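Putative carboxynorspermidine decarboxylase protein (Sinorhizobium meliloti, PDB 3MT1) probably catalyses the pyridoxal 5'-phosphate-dependent decarboxylation of carboxynorspermidine and carboxyspermidine, yielding norspermidine and spermidine. Local coordinates at residues N84-V89 against E105-K110. Residues are numbered along the deposited sequence; the frame is centred on the assembly and turned at random.
Sequences NEIDEV and ERFADK
Ile86 meets Phe107 and Lys110 with different branches. Its CG1 branch goes to the phenyl ring, CG1 lying 3.7 Å from Phe107 CD1 and the terminal CD1 reaching over one face, 4.2 Å from Phe107 CG. With CG1 anti to the backbone N (chi1 -166°), the other branch is turned to the lysine, whose aliphatic chain it crosses obliquely; Ile86 CG2 comes to 3.5 Å from Lys110 CD. Next to this apolar patch, Asp87 and Lys110 form a salt bridge, their side chains crossing at about a right angle. Asp87 OD2 is 3.4 Å from Lys110 NZ and equally far from CE, a loose ion pair without a hydrogen bond, while OD1 lies 3.8 Å from Lys110 CG. Segment 84-89 lies in helix 83-92, whereas 105-110 spans the end of helix 101-107, with Lys110 just past it; these are successive outer helices of the eight-stranded beta/alpha barrel of a class-II (fold type III) pyridoxal-phosphate decarboxylase, and barrel strand 95-98 runs between them in the chain. Replacing Ile86 by an alanine would probably open a gap between the phenyl face and the lysine methylenes, costing the ring the cover of the CG1 branch and Lys110 CD the methyl against it. Beneath the contact, Ile86 packs on Ile96 and Phe107 on Phe98, both from that strand, and Tyr81 touches both side chains. Arg106 CB, from the preceding residue, lies 4.1 Å above the plane of the Phe107 ring, nearer the rim than the centre. Farther out, Arg106 NH2 hydrogen-bonds to Leu247 O of the second subunit.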
# COMPACT_ATOMS: atom_id res chain seq x y z
N ASN B 84 23.37 8.39 -8.25
CA ASN B 84 23.29 9.32 -7.14
C ASN B 84 23.16 8.60 -5.79
O ASN B 84 23.06 9.27 -4.76
CB ASN B 84 22.11 10.29 -7.35
CG ASN B 84 20.73 9.60 -7.18
OD1 ASN B 84 20.56 8.40 -7.48
ND2 ASN B 84 19.76 10.36 -6.69
N GLU B 85 23.12 7.26 -5.79
CA GLU B 85 22.98 6.48 -4.56
C GLU B 85 24.13 5.50 -4.29
O GLU B 85 24.52 5.30 -3.14
CB GLU B 85 21.65 5.71 -4.54
CG GLU B 85 20.40 6.59 -4.46
CD GLU B 85 19.12 5.80 -4.21
OE1 GLU B 85 19.21 4.53 -4.17
OE2 GLU B 85 18.03 6.42 -4.06
N ILE B 86 24.63 4.89 -5.36
CA ILE B 86 25.66 3.85 -5.29
C ILE B 86 26.75 4.07 -4.25
O ILE B 86 27.12 3.13 -3.53
CB ILE B 86 26.34 3.61 -6.69
CG1 ILE B 86 27.15 2.31 -6.72
CG2 ILE B 86 27.23 4.78 -7.10
CD1 ILE B 86 26.43 1.07 -6.26
N ASP B 87 27.26 5.30 -4.17
CA ASP B 87 28.37 5.57 -3.31
C ASP B 87 27.93 5.46 -1.87
O ASP B 87 28.67 4.95 -1.03
CB ASP B 87 28.99 6.94 -3.61
CG ASP B 87 30.21 6.85 -4.60
OD1 ASP B 87 31.17 6.07 -4.31
OD2 ASP B 87 30.23 7.58 -5.64
N GLU B 88 26.71 5.89 -1.57
CA GLU B 88 26.23 5.78 -0.23
C GLU B 88 25.90 4.33 0.06
O GLU B 88 26.12 3.84 1.17
CB GLU B 88 25.02 6.67 0.01
CG GLU B 88 24.82 6.93 1.49
CD GLU B 88 23.55 7.71 1.82
OE1 GLU B 88 23.22 8.68 1.05
OE2 GLU B 88 22.89 7.36 2.85
N VAL B 89 25.41 3.61 -0.94
CA VAL B 89 25.13 2.23 -0.70
C VAL B 89 26.45 1.56 -0.29
O VAL B 89 26.52 0.94 0.79
CB VAL B 89 24.46 1.55 -1.89
CG1 VAL B 89 24.22 0.11 -1.60
CG2 VAL B 89 23.13 2.22 -2.20
N GLU B 105 29.63 -4.16 -14.33
CA GLU B 105 30.59 -3.40 -15.12
C GLU B 105 30.43 -1.92 -14.80
O GLU B 105 31.40 -1.21 -14.61
CB GLU B 105 30.38 -3.65 -16.59
CG GLU B 105 31.06 -4.91 -17.12
CD GLU B 105 30.71 -5.20 -18.58
OE1 GLU B 105 29.59 -4.83 -19.01
OE2 GLU B 105 31.55 -5.79 -19.31
N ARG B 106 29.18 -1.49 -14.67
CA ARG B 106 28.90 -0.08 -14.45
C ARG B 106 29.40 0.42 -13.11
O ARG B 106 29.86 1.56 -13.00
CB ARG B 106 27.42 0.18 -14.56
CG ARG B 106 27.14 1.56 -15.04
CD ARG B 106 25.78 1.65 -15.65
NE ARG B 106 24.84 2.25 -14.72
CZ ARG B 106 23.51 2.19 -14.85
NH1 ARG B 106 22.99 1.55 -15.88
NH2 ARG B 106 22.71 2.77 -13.95
N PHE B 107 29.33 -0.43 -12.10
CA PHE B 107 29.54 0.03 -10.74
C PHE B 107 30.75 -0.56 -10.07
O PHE B 107 31.13 -0.13 -9.00
CB PHE B 107 28.27 -0.19 -9.92
CG PHE B 107 27.11 0.64 -10.37
CD1 PHE B 107 27.23 2.03 -10.45
CD2 PHE B 107 25.90 0.05 -10.70
CE1 PHE B 107 26.16 2.81 -10.87
CE2 PHE B 107 24.83 0.83 -11.13
CZ PHE B 107 24.95 2.21 -11.22
N ALA B 108 31.37 -1.54 -10.73
CA ALA B 108 32.64 -2.14 -10.29
C ALA B 108 33.56 -1.16 -9.57
O ALA B 108 33.90 -1.38 -8.40
CB ALA B 108 33.37 -2.73 -11.46
N ASP B 109 33.94 -0.07 -10.26
CA ASP B 109 34.86 0.92 -9.69
C ASP B 109 34.44 1.46 -8.33
O ASP B 109 35.22 1.45 -7.39
CB ASP B 109 35.15 2.07 -10.67
CG ASP B 109 36.27 1.74 -11.61
OD1 ASP B 109 37.03 0.80 -11.31
OD2 ASP B 109 36.42 2.43 -12.63
N LYS B 110 33.20 1.91 -8.23
CA LYS B 110 32.68 2.45 -6.98
C LYS B 110 32.61 1.41 -5.84
O LYS B 110 32.81 1.77 -4.67
CB LYS B 110 31.33 3.10 -7.24
CG LYS B 110 31.47 4.50 -7.72
CD LYS B 110 30.32 4.90 -8.63
CE LYS B 110 30.19 6.42 -8.79
NZ LYS B 110 31.53 7.08 -8.76